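Local coordinates for protein-tyrosine-phosphatase (Shewanella sp., PDB 2Z72) that hydrolyses phosphotyrosine in proteins as a cold-active phosphatase, probably at a two-zinc centre of the calcineurin-like phosphoesterase type, at residues 25-30 against 45-50; 81-86 against 119-124; 201-206 against 279-284; 296-301 against 334-339. All blocks are in the same frame, centred on the assembly; numbering follows the deposited sequence. Where two conformers were deposited one is given.

Contact 1: residues 25-30 against 45-50; sequences WICDNR and EHCGDL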
loop_
_atom_site.group_PDB
_atom_site.type_symbol
_atom_site.label_atom_id
_atom_site.label_comp_id
_atom_site.label_asym_id
_atom_site.label_seq_id
_atom_site.Cartn_x
_atom_site.Cartn_y
_atom_site.Cartn_z
ATOM N N TRP A 25 -0.672 -13.297 19.385
ATOM C CA TRP A 25 -1.697 -13.937 18.590
ATOM C C TRP A 25 -3.000 -13.856 19.333
ATOM O O TRP A 25 -3.054 -14.157 20.550
ATOM C CB TRP A 25 -1.395 -15.404 18.345
ATOM C CG TRP A 25 -0.026 -15.704 17.844
ATOM C CD1 TRP A 25 1.109 -15.815 18.601
ATOM C CD2 TRP A 25 0.416 -15.944 16.514
ATOM N NE1 TRP A 25 2.183 -16.089 17.847
ATOM C CE2 TRP A 25 1.817 -16.190 16.538
ATOM C CE3 TRP A 25 -0.235 -15.990 15.274
ATOM C CZ2 TRP A 25 2.541 -16.462 15.371
ATOM C CZ3 TRP A 25 0.499 -16.269 14.127
ATOM C CH2 TRP A 25 1.896 -16.505 14.174
ATOM N N ILE A 26 -4.071 -13.462 18.641
ATOM C CA ILE A 26 -5.421 -13.601 19.179
ATOM C C ILE A 26 -6.003 -14.897 18.646
ATOM O O ILE A 26 -6.179 -15.046 17.446
ATOM C CB ILE A 26 -6.330 -12.426 18.786
ATOM C CG1 ILE A 26 -5.709 -11.106 19.112
ATOM C CG2 ILE A 26 -7.686 -12.585 19.469
ATOM C CD1 ILE A 26 -5.151 -10.968 20.524
ATOM N N CYS A 27 -6.213 -15.856 19.553
ATOM C CA CYS A 27 -6.694 -17.186 19.182
ATOM C C CYS A 27 -7.961 -17.466 19.981
ATOM O O CYS A 27 -7.894 -17.644 21.200
ATOM C CB CYS A 27 -5.613 -18.222 19.476
ATOM S SG CYS A 27 -4.004 -17.851 18.809
ATOM N N ASP A 28 -9.124 -17.457 19.362
ATOM C CA ASP A 28 -10.402 -17.711 20.060
ATOM C C ASP A 28 -10.580 -16.721 21.183
ATOM O O ASP A 28 -10.984 -17.131 22.300
ATOM C CB ASP A 28 -10.444 -19.125 20.588
ATOM C CG ASP A 28 -11.815 -19.755 20.738
ATOM O OD1 ASP A 28 -12.855 -19.260 20.271
ATOM O OD2 ASP A 28 -11.768 -20.832 21.370
ATOM N N ASN A 29 -10.372 -15.463 20.946
ATOM C CA ASN A 29 -10.575 -14.372 21.887
ATOM C C ASN A 29 -9.682 -14.457 23.134
ATOM O O ASN A 29 -9.979 -13.832 24.152
ATOM C CB ASN A 29 -12.011 -14.130 22.336
ATOM C CG ASN A 29 -12.804 -13.273 21.352
ATOM O OD1 ASN A 29 -12.291 -12.914 20.283
ATOM N ND2 ASN A 29 -14.063 -12.982 21.668
ATOM N N ARG A 30 -8.543 -15.120 23.012
ATOM C CA ARG A 30 -7.598 -15.174 24.087
ATOM C C ARG A 30 -6.219 -14.865 23.467
ATOM O O ARG A 30 -5.974 -15.092 22.279
ATOM C CB ARG A 30 -7.578 -16.556 24.741
ATOM C CG ARG A 30 -8.853 -16.928 25.460
ATOM C CD ARG A 30 -8.994 -16.450 26.914
ATOM N NE ARG A 30 -9.301 -15.013 26.974
ATOM C CZ ARG A 30 -10.418 -14.329 26.947
ATOM N NH1 ARG A 30 -10.362 -12.991 27.030
ATOM N NH2 ARG A 30 -11.549 -15.041 26.825
ATOM N N GLU A 45 -0.649 -23.778 18.369
ATOM C CA GLU A 45 -1.841 -24.636 18.121
ATOM C C GLU A 45 -3.113 -23.913 18.500
ATOM O O GLU A 45 -3.237 -22.942 19.267
ATOM C CB GLU A 45 -1.583 -25.949 18.879
ATOM C CG GLU A 45 -0.547 -26.889 18.261
ATOM C CD GLU A 45 -0.162 -28.007 19.199
ATOM O OE1 GLU A 45 0.111 -27.634 20.378
ATOM O OE2 GLU A 45 -0.119 -29.199 18.847
ATOM N N HIS A 46 -4.249 -24.372 18.025
ATOM C CA HIS A 46 -5.519 -23.801 18.399
ATOM C C HIS A 46 -5.601 -22.342 17.921
ATOM O O HIS A 46 -6.263 -21.600 18.631
ATOM C CB HIS A 46 -5.844 -23.805 19.902
ATOM C CG HIS A 46 -5.435 -24.871 20.835
ATOM N ND1 HIS A 46 -5.177 -24.647 22.188
ATOM C CD2 HIS A 46 -5.252 -26.215 20.642
ATOM C CE1 HIS A 46 -4.857 -25.798 22.728
ATOM N NE2 HIS A 46 -4.885 -26.767 21.828
ATOM N N CYS A 47 -4.925 -22.045 16.831
ATOM C CA CYS A 47 -4.991 -20.660 16.393
ATOM C C CYS A 47 -5.398 -20.417 14.937
ATOM O O CYS A 47 -4.846 -19.519 14.297
ATOM C CB CYS A 47 -3.586 -20.076 16.684
ATOM S SG CYS A 47 -3.997 -18.351 16.914
ATOM N N GLY A 48 -6.372 -21.184 14.418
ATOM C CA GLY A 48 -6.876 -20.873 13.114
ATOM C C GLY A 48 -5.853 -21.041 12.024
ATOM O O GLY A 48 -5.005 -21.962 12.016
ATOM N N ASP A 49 -5.925 -20.155 11.062
ATOM C CA ASP A 49 -5.066 -20.249 9.887
ATOM C C ASP A 49 -4.303 -18.941 9.754
ATOM O O ASP A 49 -4.003 -18.486 8.656
ATOM C CB ASP A 49 -5.983 -20.506 8.678
ATOM C CG ASP A 49 -5.162 -21.349 7.698
ATOM O OD1 ASP A 49 -5.447 -21.434 6.488
ATOM O OD2 ASP A 49 -4.155 -21.949 8.173
ATOM N N LEU A 50 -4.026 -18.367 10.942
ATOM C CA LEU A 50 -3.338 -17.078 10.915
ATOM C C LEU A 50 -1.987 -17.205 10.225
ATOM O O LEU A 50 -1.339 -18.252 10.246
ATOM C CB LEU A 50 -3.131 -16.568 12.326
ATOM C CG LEU A 50 -4.401 -16.250 13.104
ATOM C CD1 LEU A 50 -4.049 -15.855 14.535
ATOM C CD2 LEU A 50 -5.201 -15.164 12.402
#
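Leu50 slides past the indole of Trp25, the two side chains running in opposite directions. The methyl CD1 of Leu50 lies near the ring plane of Trp25, at the edge, 3.9 Å from CE3, and also 3.7 Å from the carbonyl O of Ile26. Beside this apolar pair lies the covalent link, the disulfide from Cys27 SG to Cys47 SG (2.0 Å). Its chi3 of -86° is close to the relaxed right angle of a disulfide. The two halves reach the bond differently: SG of Cys27 stands anti to its carbonyl carbon (chi1 -51°), that of Cys47, in the conformer given, anti to its own nitrogen (chi1 -153°). CB of Trp25 approaches Cys47 SG at 4.2 Å, which makes the sulfur bridge continuous with the hydrophobic patch. On its other flank, CB of Cys27 comes within 3.5 Å of His46 O. A type I' turn begins at Cys27 and ends at Arg30, and the bridge ties an irregular loop to the first residue of that turn. Strand 22-27 is the middle one of a three-stranded antiparallel sheet. Phe8 of strand 8-14 touches Leu50, Thr34 of strand 30-35 bonds Trp25 NE1, and helix 166-172 packs on Ile26.

Contact 2: residues 81-86 against 119-124; sequences GQYDVL and GHQVNE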
loop_
_atom_site.group_PDB
_atom_site.type_symbol
_atom_site.label_atom_id
_atom_site.label_comp_id
_atom_site.label_asym_id
_atom_site.label_seq_id
_atom_site.Cartn_x
_atom_site.Cartn_y
_atom_site.Cartn_z
ATOM N N GLY A 81 -8.183 -4.077 3.913
ATOM C CA GLY A 81 -8.390 -5.257 4.698
ATOM C C GLY A 81 -9.144 -6.386 4.022
ATOM O O GLY A 81 -9.629 -7.285 4.756
ATOM N N GLN A 82 -9.264 -6.397 2.724
ATOM C CA GLN A 82 -9.976 -7.453 1.981
ATOM C C GLN A 82 -8.963 -8.422 1.361
ATOM O O GLN A 82 -8.641 -8.372 0.180
ATOM C CB GLN A 82 -10.897 -6.839 0.958
ATOM C CG GLN A 82 -11.975 -5.998 1.573
ATOM C CD GLN A 82 -13.010 -6.754 2.375
ATOM O OE1 GLN A 82 -13.683 -6.121 3.253
ATOM N NE2 GLN A 82 -13.231 -8.003 2.138
ATOM N N TYR A 83 -8.424 -9.300 2.193
ATOM C CA TYR A 83 -7.436 -10.276 1.790
ATOM C C TYR A 83 -7.943 -11.250 0.753
ATOM O O TYR A 83 -7.295 -11.522 -0.276
ATOM C CB TYR A 83 -6.903 -11.041 3.004
ATOM C CG TYR A 83 -5.989 -12.191 2.655
ATOM C CD1 TYR A 83 -6.345 -13.495 2.818
ATOM C CD2 TYR A 83 -4.710 -11.908 2.156
ATOM C CE1 TYR A 83 -5.509 -14.544 2.517
ATOM C CE2 TYR A 83 -3.854 -12.968 1.841
ATOM C CZ TYR A 83 -4.247 -14.258 2.013
ATOM O OH TYR A 83 -3.344 -15.262 1.675
ATOM N N ASP A 84 -9.150 -11.814 0.956
ATOM C CA ASP A 84 -9.657 -12.788 0.033
ATOM C C ASP A 84 -9.774 -12.203 -1.353
ATOM O O ASP A 84 -9.441 -12.885 -2.368
ATOM C CB ASP A 84 -11.031 -13.326 0.471
ATOM C CG ASP A 84 -11.041 -13.997 1.822
ATOM O OD1 ASP A 84 -9.993 -14.531 2.250
ATOM O OD2 ASP A 84 -12.127 -14.002 2.428
ATOM N N VAL A 85 -10.268 -10.980 -1.481
ATOM C CA VAL A 85 -10.403 -10.355 -2.798
ATOM C C VAL A 85 -9.028 -10.106 -3.426
ATOM O O VAL A 85 -8.834 -10.418 -4.620
ATOM C CB VAL A 85 -11.177 -9.034 -2.691
ATOM C CG1 VAL A 85 -11.233 -8.284 -4.014
ATOM C CG2 VAL A 85 -12.606 -9.291 -2.188
ATOM N N LEU A 86 -8.093 -9.597 -2.653
ATOM C CA LEU A 86 -6.749 -9.423 -3.171
ATOM C C LEU A 86 -6.147 -10.693 -3.702
ATOM O O LEU A 86 -5.553 -10.755 -4.795
ATOM C CB LEU A 86 -5.873 -8.832 -2.062
ATOM C CG LEU A 86 -4.391 -8.699 -2.363
ATOM C CD1 LEU A 86 -4.156 -7.729 -3.518
ATOM C CD2 LEU A 86 -3.612 -8.276 -1.111
ATOM N N GLY A 119 -11.886 -3.047 6.454
ATOM C CA GLY A 119 -12.028 -4.490 6.359
ATOM C C GLY A 119 -11.509 -5.250 7.556
ATOM O O GLY A 119 -10.921 -4.717 8.474
ATOM N N HIS A 120 -11.789 -6.539 7.512
ATOM C CA HIS A 120 -11.625 -7.486 8.586
ATOM C C HIS A 120 -10.434 -8.401 8.497
ATOM O O HIS A 120 -10.262 -9.244 9.377
ATOM C CB HIS A 120 -12.913 -8.342 8.724
ATOM C CG HIS A 120 -13.177 -9.203 7.550
ATOM N ND1 HIS A 120 -13.447 -8.789 6.261
ATOM C CD2 HIS A 120 -13.133 -10.547 7.486
ATOM C CE1 HIS A 120 -13.599 -9.831 5.435
ATOM N NE2 HIS A 120 -13.400 -10.905 6.175
ATOM N N GLN A 121 -9.613 -8.246 7.458
ATOM C CA GLN A 121 -8.464 -9.106 7.219
ATOM C C GLN A 121 -7.214 -8.282 7.036
ATOM O O GLN A 121 -6.330 -8.571 6.204
ATOM C CB GLN A 121 -8.648 -10.013 5.990
ATOM C CG GLN A 121 -9.933 -10.843 5.966
ATOM C CD GLN A 121 -10.026 -11.696 4.704
ATOM O OE1 GLN A 121 -10.279 -11.167 3.633
ATOM N NE2 GLN A 121 -9.741 -12.971 4.872
ATOM N N VAL A 122 -7.046 -7.257 7.889
ATOM C CA VAL A 122 -5.885 -6.351 7.751
ATOM C C VAL A 122 -4.592 -7.062 7.922
ATOM O O VAL A 122 -3.644 -6.871 7.136
ATOM C CB VAL A 122 -6.049 -5.143 8.670
ATOM C CG1 VAL A 122 -4.792 -4.285 8.667
ATOM C CG2 VAL A 122 -7.263 -4.296 8.311
ATOM N N ASN A 123 -4.399 -7.856 8.979
ATOM C CA ASN A 123 -3.137 -8.513 9.178
ATOM C C ASN A 123 -2.843 -9.556 8.135
ATOM O O ASN A 123 -1.653 -9.775 7.808
ATOM C CB ASN A 123 -3.016 -9.062 10.595
ATOM C CG ASN A 123 -2.861 -7.941 11.595
ATOM O OD1 ASN A 123 -1.994 -7.089 11.443
ATOM N ND2 ASN A 123 -3.711 -7.915 12.642
ATOM N N GLU A 124 -3.831 -10.234 7.604
ATOM C CA GLU A 124 -3.652 -11.151 6.496
ATOM C C GLU A 124 -3.047 -10.392 5.311
ATOM O O GLU A 124 -2.125 -10.883 4.683
ATOM C CB GLU A 124 -4.956 -11.822 6.105
ATOM C CG GLU A 124 -5.510 -12.787 7.170
ATOM C CD GLU A 124 -6.100 -12.198 8.404
ATOM O OE1 GLU A 124 -6.387 -10.994 8.514
ATOM O OE2 GLU A 124 -6.271 -13.024 9.371
HETATM O O HOH W 1 -11.715 -10.195 1.288
HETATM O O HOH W 2 -15.336 -6.818 5.772
HETATM O O HOH W 3 -13.240 -13.564 4.974
#
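This is a junction of two helix starts, in which the N-terminal ends of helices 83-92 and 122-138 meet. Gln121, at the N-cap position of the second helix, carries most of it. Its backbone N donates to Gly81 O at 2.9 Å, in the carbonyl plane and on a lone pair. Its amide grips Asp84 twice: OE1 accepts from Asp84 N (3.0 Å, 163°), tilted from the carbonyl plane, while NE2 donates to Asp84 OD1 (3.1 Å), which it meets from above the carboxylate plane. With chi2 at 179° the Gln121 chain runs extended beyond CG and carries the amide across to the other helix. A water also donates to OE1, and two further waters join the His120 ring to Gln82 OE1 and Asp84 OD2. Tyr83 supplies the apolar side: CB of Glu124 sits over its ring face, 4.0 Å from the centroid. Without that ring, as with an alanine here, Glu124 CB is likely to lose its aromatic cover and a gap to open between the helices. Gly81 and Gly119 approach to 4.1 Å between CA atoms, too close for a CB on either. In the conformer given, the paired bonds hold the Gln121 amide in one rotation, with its oxygen at the start of helix 83-92, where the helix dipole would probably favour an acceptor.

Contact 3: residues 201-206 against 279-284; sequences NDVLYM and VNHIVV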
loop_
_atom_site.group_PDB
_atom_site.type_symbol
_atom_site.label_atom_id
_atom_site.label_comp_id
_atom_site.label_asym_id
_atom_site.label_seq_id
_atom_site.Cartn_x
_atom_site.Cartn_y
_atom_site.Cartn_z
ATOM N N ASN A 201 9.688 4.532 -14.870
ATOM C CA ASN A 201 9.632 4.838 -16.321
ATOM C C ASN A 201 8.959 6.206 -16.446
ATOM O O ASN A 201 9.395 7.154 -15.784
ATOM C CB ASN A 201 8.956 3.722 -17.123
ATOM C CG ASN A 201 9.563 2.354 -16.854
ATOM O OD1 ASN A 201 10.758 2.223 -16.572
ATOM N ND2 ASN A 201 8.703 1.336 -17.042
ATOM N N ASP A 202 7.952 6.318 -17.294
ATOM C CA ASP A 202 7.253 7.547 -17.581
ATOM C C ASP A 202 5.939 7.647 -16.815
ATOM O O ASP A 202 5.009 8.303 -17.264
ATOM C CB ASP A 202 7.055 7.638 -19.086
ATOM C CG ASP A 202 6.189 6.532 -19.642
ATOM O OD1 ASP A 202 5.559 6.736 -20.721
ATOM O OD2 ASP A 202 6.108 5.446 -19.050
ATOM N N VAL A 203 5.877 7.045 -15.602
ATOM C CA VAL A 203 4.643 7.016 -14.823
ATOM C C VAL A 203 4.943 7.407 -13.380
ATOM O O VAL A 203 5.915 6.922 -12.777
ATOM C CB VAL A 203 3.991 5.624 -14.876
ATOM C CG1 VAL A 203 2.675 5.619 -14.128
ATOM C CG2 VAL A 203 3.815 5.158 -16.310
ATOM N N LEU A 204 4.112 8.264 -12.829
ATOM C CA LEU A 204 4.169 8.669 -11.405
ATOM C C LEU A 204 3.061 7.962 -10.642
ATOM O O LEU A 204 1.940 7.897 -11.147
ATOM C CB LEU A 204 4.024 10.177 -11.288
ATOM C CG LEU A 204 4.562 10.850 -10.002
ATOM C CD1 LEU A 204 6.074 10.813 -9.961
ATOM C CD2 LEU A 204 4.073 12.293 -9.954
ATOM N N TYR A 205 3.359 7.492 -9.437
ATOM C CA TYR A 205 2.431 6.694 -8.619
ATOM C C TYR A 205 2.366 7.323 -7.226
ATOM O O TYR A 205 3.381 7.547 -6.574
ATOM C CB TYR A 205 2.951 5.286 -8.447
ATOM C CG TYR A 205 3.096 4.481 -9.697
ATOM C CD1 TYR A 205 4.217 4.605 -10.498
ATOM C CD2 TYR A 205 2.111 3.581 -10.083
ATOM C CE1 TYR A 205 4.378 3.873 -11.660
ATOM C CE2 TYR A 205 2.255 2.864 -11.252
ATOM C CZ TYR A 205 3.403 2.982 -12.054
ATOM O OH TYR A 205 3.478 2.256 -13.210
ATOM N N MET A 206 1.147 7.501 -6.713
ATOM C CA MET A 206 0.918 7.877 -5.332
ATOM C C MET A 206 -0.554 7.612 -5.006
ATOM O O MET A 206 -1.373 7.322 -5.854
ATOM C CB MET A 206 1.324 9.324 -5.097
ATOM C CG MET A 206 0.417 10.459 -5.538
ATOM S SD MET A 206 0.088 10.572 -7.309
ATOM C CE MET A 206 1.787 10.650 -7.909
ATOM N N VAL A 279 6.491 12.961 -16.949
ATOM C CA VAL A 279 5.779 11.698 -17.070
ATOM C C VAL A 279 4.675 11.830 -18.089
ATOM O O VAL A 279 4.191 12.906 -18.378
ATOM C CB VAL A 279 5.268 11.203 -15.699
ATOM C CG1 VAL A 279 6.459 10.896 -14.803
ATOM C CG2 VAL A 279 4.322 12.194 -15.086
ATOM N N ASN A 280 4.199 10.670 -18.544
ATOM C CA ASN A 280 3.063 10.609 -19.402
ATOM C C ASN A 280 1.774 10.181 -18.730
ATOM O O ASN A 280 0.684 10.295 -19.312
ATOM C CB ASN A 280 3.362 9.642 -20.559
ATOM C CG ASN A 280 4.410 10.197 -21.482
ATOM O OD1 ASN A 280 4.324 11.371 -21.843
ATOM N ND2 ASN A 280 5.372 9.385 -21.835
ATOM N N HIS A 281 1.824 9.654 -17.507
ATOM C CA HIS A 281 0.688 9.162 -16.817
ATOM C C HIS A 281 0.933 9.311 -15.309
ATOM O O HIS A 281 2.073 9.216 -14.870
ATOM C CB HIS A 281 0.358 7.688 -17.051
ATOM C CG HIS A 281 0.343 7.292 -18.478
ATOM N ND1 HIS A 281 -0.708 7.435 -19.332
ATOM C CD2 HIS A 281 1.373 6.825 -19.252
ATOM C CE1 HIS A 281 -0.358 7.032 -20.533
ATOM N NE2 HIS A 281 0.925 6.643 -20.539
ATOM N N ILE A 282 -0.173 9.439 -14.587
ATOM C CA ILE A 282 -0.184 9.401 -13.128
ATOM C C ILE A 282 -1.200 8.351 -12.683
ATOM O O ILE A 282 -2.331 8.361 -13.201
ATOM C CB ILE A 282 -0.491 10.765 -12.484
ATOM C CG1 ILE A 282 0.512 11.814 -12.978
ATOM C CG2 ILE A 282 -0.455 10.714 -10.959
ATOM C CD1 ILE A 282 0.157 13.247 -12.589
ATOM N N VAL A 283 -0.776 7.445 -11.842
ATOM C CA VAL A 283 -1.586 6.337 -11.348
ATOM C C VAL A 283 -1.891 6.605 -9.877
ATOM O O VAL A 283 -0.945 6.796 -9.077
ATOM C CB VAL A 283 -0.808 5.050 -11.532
ATOM C CG1 VAL A 283 -1.534 3.863 -10.818
ATOM C CG2 VAL A 283 -0.676 4.712 -12.982
ATOM N N VAL A 284 -3.176 6.622 -9.546
ATOM C CA VAL A 284 -3.600 6.956 -8.197
ATOM C C VAL A 284 -4.691 5.988 -7.700
ATOM O O VAL A 284 -5.433 5.395 -8.508
ATOM C CB VAL A 284 -4.171 8.381 -8.102
ATOM C CG1 VAL A 284 -3.120 9.375 -8.540
ATOM C CG2 VAL A 284 -5.432 8.561 -8.957
HETATM O O HOH W 4 2.762 5.590 -21.836
#
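Val283 packs tightly against Tyr205 and Val203 on one face of a parallel strand pair, while Asp202 and Asn280 close its more open end. CB of Val283 lies 3.6 Å from Tyr205 CD2, the two side chains side by side and pointing the same way; its CG2 branch also meets CG1 of Val203 (3.7 Å). On the other face the sulfur of Met206, in the conformer given, wedges between CG2 of Ile282 and CG1 of Val284, at 3.6 Å from the latter. Bends at chi2 and chi3 fold this methionine back over the neighbouring strand. The backbones hold the register: Leu204 N donates to His281 O, Val283 N to Leu204 O (2.8 Å) and Met206 N to Val283 O, the last two nearly along the C=O axis. Helix 267-277 covers the Leu204 and Ile282 face, whereas Ala75 of strand 72-76 lies against Tyr205 and Val283.

Toward solvent the order changes. Asp202 O takes Asn280 N at 2.8 Å but His281 N only weakly. Asn280 ND2 reaches the anti lone pair of Asp202 OD1 in a nearly straight bond (2.9 Å, 173°), the carboxylate and amide planes standing 85° apart. His281 turns its ND1 to the backbone O of Asn298. Replacing Asp202 by a valine is likely to strip the Asn280 amide of its acceptor and set it free to turn. Helices fill much of the chain between the two parallel strands, 20° apart in direction, an arrangement in keeping with the layered alpha/beta core of calcineurin-like phosphoesterases.

Contact 4: residues 296-301 against 334-339; sequences FHNKVI and TLQENS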
loop_
_atom_site.group_PDB
_atom_site.type_symbol
_atom_site.label_atom_id
_atom_site.label_comp_id
_atom_site.label_asym_id
_atom_site.label_seq_id
_atom_site.Cartn_x
_atom_site.Cartn_y
_atom_site.Cartn_z
ATOM N N PHE A 296 -8.960 11.655 -18.646
ATOM C CA PHE A 296 -8.149 12.662 -19.365
ATOM C C PHE A 296 -7.269 12.002 -20.411
ATOM O O PHE A 296 -6.065 12.120 -20.425
ATOM C CB PHE A 296 -7.328 13.508 -18.417
ATOM C CG PHE A 296 -8.166 14.170 -17.352
ATOM C CD1 PHE A 296 -8.111 13.741 -16.046
ATOM C CD2 PHE A 296 -9.017 15.192 -17.679
ATOM C CE1 PHE A 296 -8.875 14.359 -15.079
ATOM C CE2 PHE A 296 -9.810 15.830 -16.729
ATOM C CZ PHE A 296 -9.759 15.378 -15.409
ATOM N N HIS A 297 -7.909 11.276 -21.356
ATOM C CA HIS A 297 -7.173 10.611 -22.415
ATOM C C HIS A 297 -6.103 9.708 -21.802
ATOM O O HIS A 297 -4.958 9.632 -22.273
ATOM C CB HIS A 297 -6.667 11.676 -23.395
ATOM C CG HIS A 297 -7.730 12.514 -24.060
ATOM N ND1 HIS A 297 -8.134 13.710 -23.540
ATOM C CD2 HIS A 297 -8.496 12.268 -25.119
ATOM C CE1 HIS A 297 -9.103 14.229 -24.303
ATOM N NE2 HIS A 297 -9.340 13.369 -25.269
ATOM N N ASN A 298 -6.474 8.990 -20.748
ATOM C CA ASN A 298 -5.664 8.045 -19.998
ATOM C C ASN A 298 -4.348 8.617 -19.452
ATOM O O ASN A 298 -3.428 7.869 -19.132
ATOM C CB ASN A 298 -5.341 6.888 -20.898
ATOM C CG ASN A 298 -6.495 5.974 -21.193
ATOM O OD1 ASN A 298 -7.266 5.680 -20.314
ATOM N ND2 ASN A 298 -6.609 5.536 -22.437
ATOM N N LYS A 299 -4.343 9.904 -19.212
ATOM C CA LYS A 299 -3.254 10.562 -18.486
ATOM C C LYS A 299 -3.295 10.299 -16.978
ATOM O O LYS A 299 -2.244 10.343 -16.346
ATOM C CB LYS A 299 -3.330 12.084 -18.744
ATOM C CG LYS A 299 -3.037 12.391 -20.205
ATOM C CD LYS A 299 -3.214 13.859 -20.512
ATOM C CE LYS A 299 -3.114 14.120 -21.990
ATOM N NZ LYS A 299 -3.359 15.560 -22.328
ATOM N N VAL A 300 -4.484 10.033 -16.443
ATOM C CA VAL A 300 -4.646 9.562 -15.069
ATOM C C VAL A 300 -5.261 8.171 -15.164
ATOM O O VAL A 300 -6.258 7.977 -15.865
ATOM C CB VAL A 300 -5.543 10.478 -14.214
ATOM C CG1 VAL A 300 -5.919 9.797 -12.892
ATOM C CG2 VAL A 300 -4.894 11.815 -13.885
ATOM N N ILE A 301 -4.679 7.230 -14.433
ATOM C CA ILE A 301 -5.326 5.919 -14.292
ATOM C C ILE A 301 -5.660 5.737 -12.826
ATOM O O ILE A 301 -4.810 5.791 -11.971
ATOM C CB ILE A 301 -4.502 4.738 -14.800
ATOM C CG1 ILE A 301 -3.847 4.999 -16.173
ATOM C CG2 ILE A 301 -5.372 3.492 -14.836
ATOM C CD1 ILE A 301 -4.814 5.126 -17.329
ATOM N N THR A 334 -7.545 -3.727 -23.102
ATOM C CA THR A 334 -6.538 -2.691 -23.309
ATOM C C THR A 334 -7.166 -1.309 -23.138
ATOM O O THR A 334 -8.169 -1.099 -23.808
ATOM C CB THR A 334 -5.879 -2.851 -24.695
ATOM O OG1 THR A 334 -5.231 -4.144 -24.648
ATOM C CG2 THR A 334 -4.788 -1.856 -24.921
ATOM N N LEU A 335 -6.538 -0.447 -22.356
ATOM C CA LEU A 335 -6.984 0.931 -22.230
ATOM C C LEU A 335 -6.320 1.838 -23.229
ATOM O O LEU A 335 -6.908 2.760 -23.789
ATOM C CB LEU A 335 -6.738 1.507 -20.832
ATOM C CG LEU A 335 -7.352 0.719 -19.667
ATOM C CD1 LEU A 335 -7.017 1.328 -18.341
ATOM C CD2 LEU A 335 -8.864 0.630 -19.830
ATOM N N GLN A 336 -5.016 1.597 -23.465
ATOM C CA GLN A 336 -4.197 2.418 -24.351
ATOM C C GLN A 336 -3.170 1.493 -24.984
ATOM O O GLN A 336 -2.525 0.696 -24.310
ATOM C CB GLN A 336 -3.498 3.599 -23.640
ATOM C CG GLN A 336 -2.948 4.677 -24.572
ATOM C CD GLN A 336 -2.229 5.771 -23.834
ATOM O OE1 GLN A 336 -1.091 5.561 -23.386
ATOM N NE2 GLN A 336 -2.799 6.956 -23.685
ATOM N N GLU A 337 -2.958 1.669 -26.302
ATOM C CA GLU A 337 -1.815 0.963 -26.908
ATOM C C GLU A 337 -1.077 1.902 -27.800
ATOM O O GLU A 337 -1.641 2.687 -28.583
ATOM C CB GLU A 337 -2.248 -0.279 -27.560
ATOM C CG GLU A 337 -3.354 -0.331 -28.584
ATOM C CD GLU A 337 -3.447 -1.861 -28.832
ATOM O OE1 GLU A 337 -4.483 -2.346 -29.322
ATOM O OE2 GLU A 337 -2.437 -2.542 -28.494
ATOM N N ASN A 338 0.232 1.680 -27.671
ATOM C CA ASN A 338 1.250 2.702 -27.997
ATOM C C ASN A 338 0.886 4.077 -27.419
ATOM O O ASN A 338 1.257 4.351 -26.262
ATOM C CB ASN A 338 1.483 2.708 -29.508
ATOM C CG ASN A 338 2.092 1.363 -29.878
ATOM O OD1 ASN A 338 1.484 0.640 -30.671
ATOM N ND2 ASN A 338 3.256 1.075 -29.303
ATOM N N SER A 339 0.187 4.988 -28.104
ATOM C CA SER A 339 -0.342 6.142 -27.354
ATOM C C SER A 339 -1.826 6.345 -27.676
ATOM O O SER A 339 -2.500 7.342 -27.365
ATOM C CB SER A 339 0.475 7.393 -27.629
ATOM O OG SER A 339 0.359 8.444 -26.669
HETATM O O HOH W 5 -2.358 9.572 -22.485
#
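A type I' beta turn, from Phe296 to Lys299, meets a classic beta bulge here: Leu335 and Gln336 both face Leu323 of strand 322-326. A second classic bulge, Lys299 and Val300 opposite Leu295, begins on the last residue of the turn. The contact thus joins the hairpin of strands 293-295 and 300-302 to the C-terminal strands of another sheet, burying just 193 Å² between the segments. Asn298, the buried residue of the turn, points its CB toward the bulge and approaches Leu335 O with ND2 at 3.1 Å; the N-H...O angle of 120° makes this a weak bond. Its stronger partner is Asn341 OD1, which also accepts from Gln336 NE2, so one oxygen gathers an amide from each side. Gln336 gets there with CG anti to its nitrogen (chi1 -164°) and the chain extended beyond, which sets NE2 3.8 Å from Asn298 CB. Apolar packing is slight: Ile301 CG2 comes to 4.4 Å from Leu335 CD1. Lys299 turns away from this interface toward Glu267 and Asp271 of helix 267-277, and His297 ND1 likewise bonds Glu267. A water bridges the two segments, donating to His297 O at 2.6 Å and accepting from Gln336 NE2 at 2.9 Å.

How the contacts relate
Contacts 3 and 4 form one neighbourhood, with centres about 11 Å apart: strands 281-284 and 300-302 are adjacent in the same sheet, His281 ND1 lies 2.8 Å from Asn298 O and Ile282 N 2.9 Å from Lys299 O, both probable hydrogen bonds. Contacts 1 and 2 meet more lightly, through Leu50 CD2 packing 3.9 Å from Glu124 OE2, their centres about 17 Å apart. Between these groups lies the zinc centre, bound by Asp78, His80, Asp114, Asn149, His207 and His286. Contacts 2 and 3 lie on opposite sides of the chain's centre, and each comes near zinc: Gly81 about 10 Å, the Val284 side chain about 9 Å from a zinc ion.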